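Local coordinates for protein sulfate transporter 4.1, chloroplastic (Arabidopsis thaliana, PDB 7LHV) that couples the movement of protons to that of sulfate across a membrane, as a symporter of the SLC26/SulP family, at residues M260-K272 with P430-G444. Residues are numbered along the deposited sequence; the frame is centred on the assembly and turned at random.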
ATOM      1  N   MET A 260      19.378 -43.162  12.855  1.00 80.98           N
ATOM      2  CA  MET A 260      20.428 -42.211  13.204  1.00 80.98           C
ATOM      3  C   MET A 260      19.866 -40.801  13.333  1.00 80.98           C
ATOM      4  O   MET A 260      20.150 -40.091  14.307  1.00 80.98           O
ATOM      5  CB  MET A 260      21.537 -42.254  12.153  1.00 80.98           C
ATOM      6  CG  MET A 260      22.849 -41.636  12.598  1.00 80.98           C
ATOM      7  SD  MET A 260      24.124 -41.791  11.339  1.00 80.98           S
ATOM      8  CE  MET A 260      25.083 -43.143  11.999  1.00 80.98           C
ATOM      9  N   GLY A 261      19.051 -40.383  12.364  1.00 75.83           N
ATOM     10  CA  GLY A 261      18.472 -39.054  12.423  1.00 75.83           C
ATOM     11  C   GLY A 261      17.546 -38.872  13.608  1.00 75.83           C
ATOM     12  O   GLY A 261      17.580 -37.836  14.274  1.00 75.83           O
ATOM     13  N   SER A 262      16.712 -39.875  13.891  1.00 77.35           N
ATOM     14  CA  SER A 262      15.796 -39.774  15.021  1.00 77.35           C
ATOM     15  C   SER A 262      16.552 -39.672  16.340  1.00 77.35           C
ATOM     16  O   SER A 262      16.218 -38.841  17.191  1.00 77.35           O
ATOM     17  CB  SER A 262      14.846 -40.969  15.037  1.00 77.35           C
ATOM     18  OG  SER A 262      13.969 -40.905  16.147  1.00 77.35           O
ATOM     19  N   LEU A 263      17.584 -40.503  16.524  1.00 76.25           N
ATOM     20  CA  LEU A 263      18.356 -40.441  17.761  1.00 76.25           C
ATOM     21  C   LEU A 263      19.085 -39.110  17.898  1.00 76.25           C
ATOM     22  O   LEU A 263      19.107 -38.517  18.984  1.00 76.25           O
ATOM     23  CB  LEU A 263      19.346 -41.603  17.834  1.00 76.25           C
ATOM     24  CG  LEU A 263      18.744 -43.004  17.942  1.00 76.25           C
ATOM     25  CD1 LEU A 263      19.836 -44.056  17.863  1.00 76.25           C
ATOM     26  CD2 LEU A 263      17.952 -43.146  19.230  1.00 76.25           C
ATOM     27  N   ILE A 264      19.684 -38.621  16.810  1.00 73.78           N
ATOM     28  CA  ILE A 264      20.399 -37.350  16.885  1.00 73.78           C
ATOM     29  C   ILE A 264      19.435 -36.214  17.203  1.00 73.78           C
ATOM     30  O   ILE A 264      19.730 -35.347  18.032  1.00 73.78           O
ATOM     31  CB  ILE A 264      21.180 -37.094  15.583  1.00 73.78           C
ATOM     32  CG1 ILE A 264      22.371 -38.046  15.487  1.00 73.78           C
ATOM     33  CG2 ILE A 264      21.658 -35.656  15.523  1.00 73.78           C
ATOM     34  CD1 ILE A 264      23.079 -38.005  14.156  1.00 73.78           C
ATOM     35  N   LEU A 265      18.265 -36.204  16.558  1.00 72.37           N
ATOM     36  CA  LEU A 265      17.283 -35.159  16.819  1.00 72.37           C
ATOM     37  C   LEU A 265      16.779 -35.217  18.255  1.00 72.37           C
ATOM     38  O   LEU A 265      16.604 -34.178  18.902  1.00 72.37           O
ATOM     39  CB  LEU A 265      16.123 -35.279  15.834  1.00 72.37           C
ATOM     40  CG  LEU A 265      15.008 -34.241  15.945  1.00 72.37           C
ATOM     41  CD1 LEU A 265      15.556 -32.847  15.714  1.00 72.37           C
ATOM     42  CD2 LEU A 265      13.909 -34.557  14.951  1.00 72.37           C
ATOM     43  N   VAL A 266      16.539 -36.426  18.773  1.00 76.79           N
ATOM     44  CA  VAL A 266      16.084 -36.566  20.154  1.00 76.79           C
ATOM     45  C   VAL A 266      17.140 -36.041  21.117  1.00 76.79           C
ATOM     46  O   VAL A 266      16.825 -35.311  22.066  1.00 76.79           O
ATOM     47  CB  VAL A 266      15.727 -38.034  20.449  1.00 76.79           C
ATOM     48  CG1 VAL A 266      15.731 -38.295  21.945  1.00 76.79           C
ATOM     49  CG2 VAL A 266      14.374 -38.376  19.852  1.00 76.79           C
ATOM     50  N   ILE A 267      18.407 -36.396  20.889  1.00 77.49           N
ATOM     51  CA  ILE A 267      19.477 -35.928  21.764  1.00 77.49           C
ATOM     52  C   ILE A 267      19.588 -34.410  21.708  1.00 77.49           C
ATOM     53  O   ILE A 267      19.734 -33.744  22.741  1.00 77.49           O
ATOM     54  CB  ILE A 267      20.808 -36.607  21.393  1.00 77.49           C
ATOM     55  CG1 ILE A 267      20.759 -38.096  21.739  1.00 77.49           C
ATOM     56  CG2 ILE A 267      21.969 -35.931  22.101  1.00 77.49           C
ATOM     57  CD1 ILE A 267      20.597 -38.375  23.213  1.00 77.49           C
ATOM     58  N   LEU A 268      19.515 -33.837  20.504  1.00 75.32           N
ATOM     59  CA  LEU A 268      19.621 -32.389  20.360  1.00 75.32           C
ATOM     60  C   LEU A 268      18.482 -31.678  21.077  1.00 75.32           C
ATOM     61  O   LEU A 268      18.704 -30.683  21.777  1.00 75.32           O
ATOM     62  CB  LEU A 268      19.636 -32.009  18.880  1.00 75.32           C
ATOM     63  CG  LEU A 268      20.993 -31.773  18.220  1.00 75.32           C
ATOM     64  CD1 LEU A 268      21.921 -32.950  18.448  1.00 75.32           C
ATOM     65  CD2 LEU A 268      20.815 -31.514  16.737  1.00 75.32           C
ATOM     66  N   GLN A 269      17.253 -32.172  20.916  1.00 79.80           N
ATOM     67  CA  GLN A 269      16.115 -31.522  21.554  1.00 79.80           C
ATOM     68  C   GLN A 269      16.166 -31.671  23.070  1.00 79.80           C
ATOM     69  O   GLN A 269      15.820 -30.737  23.801  1.00 79.80           O
ATOM     70  CB  GLN A 269      14.809 -32.078  20.990  1.00 79.80           C
ATOM     71  CG  GLN A 269      14.339 -31.351  19.740  1.00 79.80           C
ATOM     72  CD  GLN A 269      12.981 -31.822  19.265  1.00 79.80           C
ATOM     73  OE1 GLN A 269      12.475 -32.851  19.711  1.00 79.80           O
ATOM     74  NE2 GLN A 269      12.381 -31.065  18.353  1.00 79.80           N
ATOM     75  N   VAL A 270      16.607 -32.831  23.563  1.00 82.45           N
ATOM     76  CA  VAL A 270      16.753 -33.018  25.004  1.00 82.45           C
ATOM     77  C   VAL A 270      17.795 -32.058  25.562  1.00 82.45           C
ATOM     78  O   VAL A 270      17.584 -31.425  26.606  1.00 82.45           O
ATOM     79  CB  VAL A 270      17.103 -34.484  25.320  1.00 82.45           C
ATOM     80  CG1 VAL A 270      17.741 -34.598  26.693  1.00 82.45           C
ATOM     81  CG2 VAL A 270      15.859 -35.351  25.237  1.00 82.45           C
ATOM     82  N   MET A 271      18.934 -31.929  24.875  1.00 83.75           N
ATOM     83  CA  MET A 271      19.968 -31.006  25.330  1.00 83.75           C
ATOM     84  C   MET A 271      19.464 -29.570  25.329  1.00 83.75           C
ATOM     85  O   MET A 271      19.716 -28.817  26.276  1.00 83.75           O
ATOM     86  CB  MET A 271      21.211 -31.134  24.447  1.00 83.75           C
ATOM     87  CG  MET A 271      22.018 -32.395  24.690  1.00 83.75           C
ATOM     88  SD  MET A 271      23.398 -32.559  23.545  1.00 83.75           S
ATOM     89  CE  MET A 271      24.479 -31.261  24.134  1.00 83.75           C
ATOM     90  N   LYS A 272      18.747 -29.174  24.276  1.00 83.79           N
ATOM     91  CA  LYS A 272      18.234 -27.810  24.203  1.00 83.79           C
ATOM     92  C   LYS A 272      17.229 -27.537  25.315  1.00 83.79           C
ATOM     93  O   LYS A 272      17.265 -26.474  25.948  1.00 83.79           O
ATOM     94  CB  LYS A 272      17.606 -27.563  22.832  1.00 83.79           C
ATOM     95  CG  LYS A 272      16.904 -26.226  22.706  1.00 83.79           C
ATOM     96  CD  LYS A 272      16.530 -25.935  21.263  1.00 83.79           C
ATOM     97  CE  LYS A 272      15.344 -26.773  20.821  1.00 83.79           C
ATOM     98  NZ  LYS A 272      14.824 -26.342  19.494  1.00 83.79           N
ATOM     99  N   PRO A 430      27.791 -37.526   8.710  1.00 75.04           N
ATOM    100  CA  PRO A 430      26.629 -38.010   7.960  1.00 75.04           C
ATOM    101  C   PRO A 430      25.695 -36.871   7.583  1.00 75.04           C
ATOM    102  O   PRO A 430      25.597 -35.859   8.277  1.00 75.04           O
ATOM    103  CB  PRO A 430      25.952 -38.980   8.937  1.00 75.04           C
ATOM    104  CG  PRO A 430      26.997 -39.304   9.955  1.00 75.04           C
ATOM    105  CD  PRO A 430      27.834 -38.075  10.074  1.00 75.04           C
ATOM    106  N   GLN A 431      25.007 -37.047   6.453  1.00 72.26           N
ATOM    107  CA  GLN A 431      24.040 -36.046   6.017  1.00 72.26           C
ATOM    108  C   GLN A 431      22.803 -36.038   6.903  1.00 72.26           C
ATOM    109  O   GLN A 431      22.181 -34.984   7.091  1.00 72.26           O
ATOM    110  CB  GLN A 431      23.651 -36.291   4.560  1.00 72.26           C
ATOM    111  CG  GLN A 431      24.816 -36.209   3.595  1.00 72.26           C
ATOM    112  CD  GLN A 431      24.422 -36.568   2.178  1.00 72.26           C
ATOM    113  OE1 GLN A 431      25.259 -36.970   1.374  1.00 72.26           O
ATOM    114  NE2 GLN A 431      23.143 -36.415   1.863  1.00 72.26           N
ATOM    115  N   CYS A 432      22.424 -37.196   7.447  1.00 69.48           N
ATOM    116  CA  CYS A 432      21.277 -37.240   8.347  1.00 69.48           C
ATOM    117  C   CYS A 432      21.529 -36.433   9.611  1.00 69.48           C
ATOM    118  O   CYS A 432      20.588 -35.880  10.188  1.00 69.48           O
ATOM    119  CB  CYS A 432      20.934 -38.688   8.693  1.00 69.48           C
ATOM    120  SG  CYS A 432      22.205 -39.552   9.626  1.00 69.48           S
ATOM    121  N   ALA A 433      22.786 -36.338  10.053  1.00 63.06           N
ATOM    122  CA  ALA A 433      23.102 -35.488  11.200  1.00 63.06           C
ATOM    123  C   ALA A 433      22.826 -34.022  10.895  1.00 63.06           C
ATOM    124  O   ALA A 433      22.245 -33.306  11.719  1.00 63.06           O
ATOM    125  CB  ALA A 433      24.559 -35.686  11.615  1.00 63.06           C
ATOM    126  N   LEU A 434      23.234 -33.554   9.715  1.00 60.90           N
ATOM    127  CA  LEU A 434      22.954 -32.176   9.328  1.00 60.90           C
ATOM    128  C   LEU A 434      21.456 -31.944   9.175  1.00 60.90           C
ATOM    129  O   LEU A 434      20.941 -30.879   9.539  1.00 60.90           O
ATOM    130  CB  LEU A 434      23.690 -31.834   8.035  1.00 60.90           C
ATOM    131  CG  LEU A 434      25.206 -32.039   8.037  1.00 60.90           C
ATOM    132  CD1 LEU A 434      25.810 -31.531   6.743  1.00 60.90           C
ATOM    133  CD2 LEU A 434      25.842 -31.354   9.230  1.00 60.90           C
ATOM    134  N   ALA A 435      20.739 -32.931   8.632  1.00 60.42           N
ATOM    135  CA  ALA A 435      19.289 -32.811   8.537  1.00 60.42           C
ATOM    136  C   ALA A 435      18.655 -32.696   9.918  1.00 60.42           C
ATOM    137  O   ALA A 435      17.734 -31.898  10.123  1.00 60.42           O
ATOM    138  CB  ALA A 435      18.711 -34.004   7.783  1.00 60.42           C
ATOM    139  N   ALA A 436      19.136 -33.491  10.875  1.00 58.95           N
ATOM    140  CA  ALA A 436      18.619 -33.411  12.235  1.00 58.95           C
ATOM    141  C   ALA A 436      18.923 -32.058  12.859  1.00 58.95           C
ATOM    142  O   ALA A 436      18.102 -31.509  13.599  1.00 58.95           O
ATOM    143  CB  ALA A 436      19.202 -34.537  13.087  1.00 58.95           C
ATOM    144  N   ILE A 437      20.102 -31.506  12.574  1.00 56.30           N
ATOM    145  CA  ILE A 437      20.443 -30.183  13.094  1.00 56.30           C
ATOM    146  C   ILE A 437      19.498 -29.127  12.534  1.00 56.30           C
ATOM    147  O   ILE A 437      19.022 -28.253  13.267  1.00 56.30           O
ATOM    148  CB  ILE A 437      21.914 -29.847  12.789  1.00 56.30           C
ATOM    149  CG1 ILE A 437      22.839 -30.687  13.665  1.00 56.30           C
ATOM    150  CG2 ILE A 437      22.178 -28.376  13.018  1.00 56.30           C
ATOM    151  CD1 ILE A 437      24.284 -30.588  13.272  1.00 56.30           C
ATOM    152  N   VAL A 438      19.207 -29.188  11.233  1.00 53.61           N
ATOM    153  CA  VAL A 438      18.279 -28.226  10.637  1.00 53.61           C
ATOM    154  C   VAL A 438      16.886 -28.380  11.234  1.00 53.61           C
ATOM    155  O   VAL A 438      16.203 -27.387  11.524  1.00 53.61           O
ATOM    156  CB  VAL A 438      18.249 -28.373   9.104  1.00 53.61           C
ATOM    157  CG1 VAL A 438      17.225 -27.429   8.507  1.00 53.61           C
ATOM    158  CG2 VAL A 438      19.603 -28.086   8.524  1.00 53.61           C
ATOM    159  N   ILE A 439      16.434 -29.622  11.414  1.00 55.85           N
ATOM    160  CA  ILE A 439      15.107 -29.857  11.978  1.00 55.85           C
ATOM    161  C   ILE A 439      15.026 -29.308  13.396  1.00 55.85           C
ATOM    162  O   ILE A 439      14.037 -28.672  13.776  1.00 55.85           O
ATOM    163  CB  ILE A 439      14.765 -31.355  11.929  1.00 55.85           C
ATOM    164  CG1 ILE A 439      14.513 -31.797  10.492  1.00 55.85           C
ATOM    165  CG2 ILE A 439      13.552 -31.652  12.784  1.00 55.85           C
ATOM    166  CD1 ILE A 439      14.364 -33.288  10.341  1.00 55.85           C
ATOM    167  N   SER A 440      16.065 -29.542  14.201  1.00 56.68           N
ATOM    168  CA  SER A 440      16.090 -29.007  15.557  1.00 56.68           C
ATOM    169  C   SER A 440      16.113 -27.484  15.551  1.00 56.68           C
ATOM    170  O   SER A 440      15.470 -26.844  16.390  1.00 56.68           O
ATOM    171  CB  SER A 440      17.298 -29.558  16.312  1.00 56.68           C
ATOM    172  OG  SER A 440      17.437 -28.936  17.577  1.00 56.68           O
ATOM    173  N   ALA A 441      16.856 -26.887  14.620  1.00 52.12           N
ATOM    174  CA  ALA A 441      16.924 -25.431  14.547  1.00 52.12           C
ATOM    175  C   ALA A 441      15.573 -24.827  14.194  1.00 52.12           C
ATOM    176  O   ALA A 441      15.194 -23.784  14.740  1.00 52.12           O
ATOM    177  CB  ALA A 441      17.980 -25.006  13.531  1.00 52.12           C
ATOM    178  N   VAL A 442      14.835 -25.456  13.274  1.00 53.82           N
ATOM    179  CA  VAL A 442      13.555 -24.897  12.839  1.00 53.82           C
ATOM    180  C   VAL A 442      12.371 -25.353  13.680  1.00 53.82           C
ATOM    181  O   VAL A 442      11.262 -24.834  13.493  1.00 53.82           O
ATOM    182  CB  VAL A 442      13.270 -25.231  11.362  1.00 53.82           C
ATOM    183  CG1 VAL A 442      14.409 -24.751  10.490  1.00 53.82           C
ATOM    184  CG2 VAL A 442      13.042 -26.721  11.191  1.00 53.82           C
ATOM    185  N   SER A 443      12.560 -26.309  14.591  1.00 55.61           N
ATOM    186  CA  SER A 443      11.464 -26.691  15.474  1.00 55.61           C
ATOM    187  C   SER A 443      11.048 -25.537  16.374  1.00 55.61           C
ATOM    188  O   SER A 443       9.869 -25.421  16.729  1.00 55.61           O
ATOM    189  CB  SER A 443      11.858 -27.901  16.318  1.00 55.61           C
ATOM    190  OG  SER A 443      12.678 -27.515  17.404  1.00 55.61           O
ATOM    191  N   GLY A 444      11.991 -24.679  16.754  1.00 54.61           N
ATOM    192  CA  GLY A 444      11.664 -23.510  17.546  1.00 54.61           C
ATOM    193  C   GLY A 444      11.055 -22.363  16.775  1.00 54.61           C
ATOM    194  O   GLY A 444      10.591 -21.400  17.391  1.00 54.61           O
TER
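M260-K272 and P430-G444 make a helix-helix contact in the transmembrane part of the transporter, within its sulfate permease region, the two helices running in the same general sense. The axes cross at -39° and approach to 8.6 Å, a spacing consistent with the small residues G261 and A436: G261 CA lies 5.3 Å from C432 CA, L265 CA lies 5.1 Å from A436 CA, and A436 CB touches G261 O. I264 lies along the same face, CG2 on A436 CB at 3.6 Å and CD1 on A433 CB. With CG anti to the backbone N (chi1 -179°), L265 lays its two methyls on the facing helix, CD1 against A436 O and S440 N, CD2 onto I439 CG2 at 3.6 Å, the side chains of L265 and I439 crossing at about a right angle. L268 CD2 meets I437 CG1, and at the N-terminal end M260 SD lies 3.4 Å from C432 SG and also touches P430 CG. Around the pair, I299 of helix 284-300 touches M260 and F228 of helix 206-229 touches A436.

Polar atoms gather at the other end. The bend at chi3 (74°) in K272 turns NZ to S440 O, to which it donates a weak hydrogen bond (3.2 Å); S440 O also accepts from S443 OG at 3.0 Å. Replacing S443 by alanine removes the hydroxyl, and S440 O would probably be left with only the weak bond from K272 NZ among the side chains of the two segments. The contact is thus mainly apolar, with one lysine probably placing its charge by the S440 carbonyl.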